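PDB 5D2E: MlnE, which carries an NADP-binding, B-type ketoreductase as the N-terminal part of a macrolactin polyketide assembly-line protein, and probably reduces beta-keto groups of the growing chain. Local coordinates for residues Y175-E181 with A210-F216; D217-T221 with Y245-H249. All coordinates share one frame; numbering follows the deposited sequence.

Contact 1: Y175-E181 with A210-F216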
loop_
_atom_site.group_PDB
_atom_site.type_symbol
_atom_site.label_atom_id
_atom_site.label_comp_id
_atom_site.label_asym_id
_atom_site.label_seq_id
_atom_site.Cartn_x
_atom_site.Cartn_y
_atom_site.Cartn_z
ATOM N N TYR A 175 -6.403 -15.160 1.251
ATOM C CA TYR A 175 -6.959 -14.178 0.384
ATOM C C TYR A 175 -6.340 -14.362 -0.994
ATOM O O TYR A 175 -5.141 -14.371 -1.119
ATOM C CB TYR A 175 -6.663 -12.799 0.941
ATOM C CG TYR A 175 -6.783 -11.693 -0.047
ATOM C CD1 TYR A 175 -8.012 -11.224 -0.490
ATOM C CD2 TYR A 175 -5.627 -11.125 -0.599
ATOM C CE1 TYR A 175 -8.072 -10.228 -1.474
ATOM C CE2 TYR A 175 -5.700 -10.133 -1.567
ATOM C CZ TYR A 175 -6.903 -9.689 -1.991
ATOM O OH TYR A 175 -6.864 -8.651 -2.927
ATOM N N LEU A 176 -7.199 -14.488 -2.023
ATOM C CA LEU A 176 -6.828 -14.685 -3.413
ATOM C C LEU A 176 -7.353 -13.588 -4.295
ATOM O O LEU A 176 -8.447 -13.112 -4.113
ATOM C CB LEU A 176 -7.403 -16.002 -3.971
ATOM C CG LEU A 176 -7.265 -17.231 -3.086
ATOM C CD1 LEU A 176 -7.994 -18.469 -3.599
ATOM C CD2 LEU A 176 -5.804 -17.510 -2.925
ATOM N N TYR A 177 -6.534 -13.203 -5.270
ATOM C CA TYR A 177 -6.946 -12.310 -6.309
ATOM C C TYR A 177 -6.306 -12.723 -7.636
ATOM O O TYR A 177 -5.237 -13.317 -7.652
ATOM C CB TYR A 177 -6.592 -10.861 -6.043
ATOM C CG TYR A 177 -5.153 -10.489 -5.987
ATOM C CD1 TYR A 177 -4.415 -10.680 -4.819
ATOM C CD2 TYR A 177 -4.499 -9.935 -7.111
ATOM C CE1 TYR A 177 -3.088 -10.303 -4.741
ATOM C CE2 TYR A 177 -3.171 -9.546 -7.033
ATOM C CZ TYR A 177 -2.473 -9.754 -5.853
ATOM O OH TYR A 177 -1.159 -9.407 -5.764
ATOM N N GLU A 178 -6.967 -12.330 -8.718
ATOM C CA GLU A 178 -6.520 -12.644 -10.046
ATOM C C GLU A 178 -5.779 -11.467 -10.646
ATOM O O GLU A 178 -6.093 -10.299 -10.405
ATOM C CB GLU A 178 -7.664 -12.944 -10.976
ATOM C CG GLU A 178 -8.447 -14.192 -10.623
ATOM C CD GLU A 178 -9.587 -14.417 -11.607
ATOM O OE1 GLU A 178 -9.892 -13.532 -12.447
ATOM O OE2 GLU A 178 -10.108 -15.499 -11.570
ATOM N N ASN A 179 -4.799 -11.821 -11.456
ATOM C CA ASN A 179 -4.057 -10.863 -12.261
ATOM C C ASN A 179 -3.663 -11.589 -13.561
ATOM O O ASN A 179 -3.955 -12.780 -13.709
ATOM C CB ASN A 179 -2.846 -10.288 -11.499
ATOM C CG ASN A 179 -2.261 -8.991 -12.172
ATOM O OD1 ASN A 179 -2.910 -8.315 -12.964
ATOM N ND2 ASN A 179 -1.064 -8.652 -11.802
ATOM N N ALA A 180 -3.041 -10.849 -14.473
ATOM C CA ALA A 180 -2.548 -11.441 -15.736
ATOM C C ALA A 180 -1.268 -10.727 -16.178
ATOM O O ALA A 180 -1.049 -9.526 -15.874
ATOM C CB ALA A 180 -3.601 -11.307 -16.813
ATOM N N GLU A 181 -0.484 -11.464 -16.946
ATOM C CA GLU A 181 0.704 -10.933 -17.598
ATOM C C GLU A 181 0.331 -9.663 -18.325
ATOM O O GLU A 181 -0.665 -9.618 -18.962
ATOM C CB GLU A 181 1.279 -11.988 -18.545
ATOM C CG GLU A 181 2.516 -11.530 -19.276
ATOM C CD GLU A 181 3.108 -12.671 -20.097
ATOM O OE1 GLU A 181 2.495 -13.757 -20.181
ATOM O OE2 GLU A 181 4.232 -12.481 -20.615
ATOM N N ALA A 210 -2.404 -14.421 -1.959
ATOM C CA ALA A 210 -1.862 -15.125 -3.126
ATOM C C ALA A 210 -2.462 -14.484 -4.411
ATOM O O ALA A 210 -3.671 -14.334 -4.529
ATOM C CB ALA A 210 -2.129 -16.597 -3.067
ATOM N N GLU A 211 -1.571 -14.078 -5.309
ATOM C CA GLU A 211 -1.911 -13.560 -6.589
ATOM C C GLU A 211 -1.950 -14.754 -7.550
ATOM O O GLU A 211 -1.058 -15.663 -7.544
ATOM C CB GLU A 211 -0.858 -12.549 -7.059
ATOM C CG GLU A 211 -1.095 -12.039 -8.463
ATOM C CD GLU A 211 -0.115 -10.950 -8.904
ATOM O OE1 GLU A 211 0.257 -10.195 -8.056
ATOM O OE2 GLU A 211 0.199 -10.794 -10.082
ATOM N N LEU A 212 -3.032 -14.822 -8.275
ATOM C CA LEU A 212 -3.220 -15.881 -9.274
ATOM C C LEU A 212 -3.019 -15.240 -10.646
ATOM O O LEU A 212 -3.964 -14.671 -11.233
ATOM C CB LEU A 212 -4.606 -16.536 -9.133
ATOM C CG LEU A 212 -4.975 -17.038 -7.731
ATOM C CD1 LEU A 212 -6.445 -17.360 -7.632
ATOM C CD2 LEU A 212 -4.141 -18.226 -7.344
ATOM N N LYS A 213 -1.792 -15.308 -11.151
ATOM C CA LYS A 213 -1.472 -14.617 -12.404
ATOM C C LYS A 213 -1.505 -15.560 -13.608
ATOM O O LYS A 213 -0.659 -16.440 -13.734
ATOM C CB LYS A 213 -0.114 -13.930 -12.344
ATOM C CG LYS A 213 0.141 -13.086 -13.585
ATOM C CD LYS A 213 1.212 -12.047 -13.497
ATOM C CE LYS A 213 2.542 -12.575 -13.118
ATOM N NZ LYS A 213 3.430 -11.339 -12.922
ATOM N N SER A 214 -2.490 -15.367 -14.456
ATOM C CA SER A 214 -2.522 -16.004 -15.761
ATOM C C SER A 214 -1.442 -15.413 -16.665
ATOM O O SER A 214 -1.309 -14.221 -16.763
ATOM C CB SER A 214 -3.850 -15.712 -16.410
ATOM O OG SER A 214 -4.769 -16.487 -15.688
ATOM N N MET A 215 -0.752 -16.259 -17.385
ATOM C CA MET A 215 0.211 -15.808 -18.374
ATOM C C MET A 215 -0.366 -15.996 -19.800
ATOM O O MET A 215 -1.288 -16.816 -19.999
ATOM C CB MET A 215 1.476 -16.634 -18.203
ATOM C CG MET A 215 2.142 -16.512 -16.829
ATOM S SD MET A 215 2.529 -14.862 -16.337
ATOM C CE MET A 215 4.099 -14.594 -17.204
ATOM N N PHE A 216 0.192 -15.349 -20.801
ATOM C CA PHE A 216 -0.299 -15.562 -22.177
ATOM C C PHE A 216 -0.041 -17.032 -22.528
ATOM O O PHE A 216 0.996 -17.615 -22.197
ATOM C CB PHE A 216 0.404 -14.660 -23.187
ATOM C CG PHE A 216 0.208 -13.200 -22.947
ATOM C CD1 PHE A 216 -1.067 -12.648 -22.736
ATOM C CD2 PHE A 216 1.312 -12.335 -22.937
ATOM C CE1 PHE A 216 -1.217 -11.283 -22.484
ATOM C CE2 PHE A 216 1.150 -10.978 -22.733
ATOM C CZ PHE A 216 -0.111 -10.451 -22.501
#
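Strands 171-180 and 205-214 run parallel as neighbours in the beta-alpha-beta unit in which helix 186-201 links them, within the Rossmann-like subdomain that precedes the NADP-binding half of the ketoreductase. Leu176 pairs with Ala210, Glu178 with Leu212 and Asn179 with Lys213, and the backbone bonds continue one residue past strand 171-180, to Glu181 N on Ser214 O (2.9 Å). The bond from Leu212 N to Tyr177 O is short, at 2.7 Å. On one face Glu211 reaches out in an extended chain, CG anti to the backbone N (chi1 175°), and divides its carboxylate between two partners. OE1 takes a weak bond from Tyr177 OH, while OE2 accepts Asn179 ND2 at 3.0 Å, the amide approaching from above the carboxylate plane. The Tyr177 ring lies over the Glu211 backbone, its centroid 4.0 Å from Glu211 CA in a CH-pi contact. On the other face the early part is apolar, Leu176 CD2 lying 3.8 Å from Ala210 CB; Glu178 and Ser214 follow on the same side. Beyond the strands Glu181 extends so that its OE1 receives Phe216 N nearly straight (2.9 Å, 171°), and its CB sits over the centre of the Phe216 ring. Helix 222-233 covers the Leu176 face, with Ile229 on Leu176, Ile225 and Val228 on Leu212, and Glu232 on Ala210; strand 127-133 flanks 171-180, and strand 242-245 flanks 205-214.

Contact 2: D217-T221 with Y245-H249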
loop_
_atom_site.group_PDB
_atom_site.type_symbol
_atom_site.label_atom_id
_atom_site.label_comp_id
_atom_site.label_asym_id
_atom_site.label_seq_id
_atom_site.Cartn_x
_atom_site.Cartn_y
_atom_site.Cartn_z
ATOM N N ASP A 217 -1.008 -17.705 -23.103
ATOM C CA ASP A 217 -0.817 -19.164 -23.300
ATOM C C ASP A 217 -0.598 -20.013 -22.038
ATOM O O ASP A 217 -0.105 -21.131 -22.128
ATOM C CB ASP A 217 0.386 -19.409 -24.238
ATOM C CG ASP A 217 0.200 -18.730 -25.584
ATOM O OD1 ASP A 217 -0.925 -18.825 -26.150
ATOM O OD2 ASP A 217 1.156 -18.079 -26.060
ATOM N N GLU A 218 -0.953 -19.531 -20.860
ATOM C CA GLU A 218 -0.832 -20.400 -19.684
ATOM C C GLU A 218 -1.853 -19.840 -18.679
ATOM O O GLU A 218 -1.461 -19.202 -17.675
ATOM C CB GLU A 218 0.619 -20.375 -19.229
ATOM C CG GLU A 218 1.008 -21.352 -18.159
ATOM C CD GLU A 218 2.405 -21.903 -18.342
ATOM O OE1 GLU A 218 3.452 -21.224 -18.085
ATOM O OE2 GLU A 218 2.459 -23.082 -18.715
ATOM N N PRO A 219 -3.161 -20.011 -18.988
ATOM C CA PRO A 219 -4.230 -19.509 -18.116
ATOM C C PRO A 219 -4.305 -20.255 -16.809
ATOM O O PRO A 219 -3.848 -21.376 -16.723
ATOM C CB PRO A 219 -5.502 -19.733 -18.914
ATOM C CG PRO A 219 -5.161 -20.870 -19.826
ATOM C CD PRO A 219 -3.718 -20.695 -20.178
ATOM N N PHE A 220 -4.718 -19.542 -15.751
ATOM C CA PHE A 220 -5.087 -20.183 -14.497
ATOM C C PHE A 220 -6.450 -20.814 -14.635
ATOM O O PHE A 220 -7.428 -20.151 -14.667
ATOM C CB PHE A 220 -5.183 -19.190 -13.356
ATOM C CG PHE A 220 -4.130 -19.369 -12.368
ATOM C CD1 PHE A 220 -4.278 -20.300 -11.360
ATOM C CD2 PHE A 220 -3.003 -18.623 -12.411
ATOM C CE1 PHE A 220 -3.257 -20.546 -10.433
ATOM C CE2 PHE A 220 -1.984 -18.859 -11.490
ATOM C CZ PHE A 220 -2.084 -19.810 -10.521
ATOM N N THR A 221 -6.489 -22.104 -14.657
ATOM C CA THR A 221 -7.742 -22.834 -14.687
ATOM C C THR A 221 -8.255 -22.969 -13.272
ATOM O O THR A 221 -7.508 -22.768 -12.314
ATOM C CB THR A 221 -7.500 -24.249 -15.251
ATOM O OG1 THR A 221 -6.596 -24.973 -14.395
ATOM C CG2 THR A 221 -6.847 -24.123 -16.660
ATOM N N TYR A 245 1.638 -16.475 -7.716
ATOM C CA TYR A 245 1.599 -17.744 -8.422
ATOM C C TYR A 245 1.325 -17.559 -9.874
ATOM O O TYR A 245 0.429 -16.816 -10.261
ATOM C CB TYR A 245 0.479 -18.624 -7.851
ATOM C CG TYR A 245 0.751 -19.128 -6.463
ATOM C CD1 TYR A 245 1.483 -20.283 -6.231
ATOM C CD2 TYR A 245 0.277 -18.427 -5.359
ATOM C CE1 TYR A 245 1.763 -20.711 -4.931
ATOM C CE2 TYR A 245 0.539 -18.859 -4.056
ATOM C CZ TYR A 245 1.273 -19.991 -3.864
ATOM O OH TYR A 245 1.474 -20.378 -2.601
ATOM N N GLU A 246 2.166 -18.168 -10.701
ATOM C CA GLU A 246 1.798 -18.412 -12.093
ATOM C C GLU A 246 1.437 -19.883 -12.112
ATOM O O GLU A 246 1.753 -20.604 -11.170
ATOM C CB GLU A 246 3.002 -18.126 -13.012
ATOM C CG GLU A 246 3.352 -16.654 -13.085
ATOM C CD GLU A 246 4.642 -16.334 -13.797
ATOM O OE1 GLU A 246 5.180 -17.239 -14.429
ATOM O OE2 GLU A 246 5.050 -15.167 -13.735
ATOM N N PRO A 247 0.895 -20.376 -13.228
ATOM C CA PRO A 247 0.567 -21.806 -13.234
ATOM C C PRO A 247 1.733 -22.770 -13.054
ATOM O O PRO A 247 1.579 -23.775 -12.369
ATOM C CB PRO A 247 -0.125 -21.975 -14.574
ATOM C CG PRO A 247 -0.716 -20.608 -14.834
ATOM C CD PRO A 247 0.386 -19.685 -14.423
ATOM N N ARG A 248 2.930 -22.413 -13.513
ATOM C CA ARG A 248 4.114 -23.322 -13.373
ATOM C C ARG A 248 5.249 -22.887 -12.407
ATOM O O ARG A 248 6.172 -23.622 -12.138
ATOM C CB ARG A 248 4.685 -23.570 -14.777
ATOM C CG ARG A 248 3.716 -24.347 -15.656
ATOM C CD ARG A 248 4.394 -24.881 -16.918
ATOM N NE ARG A 248 3.499 -25.924 -17.393
ATOM C CZ ARG A 248 3.676 -27.248 -17.267
ATOM N NH1 ARG A 248 4.784 -27.785 -16.764
ATOM N NH2 ARG A 248 2.728 -28.043 -17.718
ATOM N N HIS A 249 5.153 -21.671 -11.904
ATOM C CA HIS A 249 6.195 -21.033 -11.093
ATOM C C HIS A 249 5.531 -20.117 -10.063
ATOM O O HIS A 249 4.452 -19.631 -10.289
ATOM C CB HIS A 249 7.092 -20.176 -11.950
ATOM C CG HIS A 249 7.872 -20.942 -12.973
ATOM N ND1 HIS A 249 7.416 -21.141 -14.262
ATOM C CD2 HIS A 249 9.044 -21.613 -12.871
ATOM C CE1 HIS A 249 8.311 -21.870 -14.919
ATOM N NE2 HIS A 249 9.305 -22.155 -14.096
#
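Phe220 and Glu218 reach from the loop before helix 222-233 to the turn at Tyr245-His249, and Pro247 is the residue both of them meet. The Phe220 side chain has an off-rotamer chi1 of -111°, which carries its ring across to the turn. There CE2 comes 3.4 Å from Tyr245 O, which lies at the ring edge near its plane, and CZ touches Tyr245 CB at 3.9 Å. Pro247 CG makes an off-centre CH-pi contact with the same ring, 4.3 Å from its centroid, and also lies 3.3 Å from Glu218 O. Pro247 is thus wedged between the phenyl ring and the Glu218 backbone. Glu218 leaves its backbone with CG opposite the N (chi1 -171°) and then bends at chi2, 144°. Its CG rests on Pro247 CB at 3.8 Å, and its carboxylate is brought to Arg248, whose chain is extended from CG to NE. Glu218 OE2 forms a salt bridge with Arg248 NE, 3.3 Å long, at the guanidinium edge; the two side chains cross at about a right angle. Within the turn, Glu246 N bonds to His249 O at 2.7 Å. Inward, Phe220 packs on Leu212 of strand 205-214 and on Ile225 and Val228 of helix 222-233, while the turn joins strand 242-245 to antiparallel strand 249-257.

Overall arrangement
Both contacts lie away from the NADP site, with centres about 8 Å apart, and both involve the chain around strand 205-214. Contact 1 is strand pairing, held by a ladder of backbone bonds, with a mostly buried beginning and a more exposed end. Contact 2 is smaller and joins the connections beyond the strands; its segments share apolar packing and one salt bridge, which involves the exposed Arg248. The two are stitched together where strand 242-245 extends the sheet: Tyr245 N lies 2.8 Å from Glu211 O, and Tyr245 O lies 2.8 Å from Lys213 N, both probable hydrogen bonds. Phe220 and Pro247 also pack against Lys213 O.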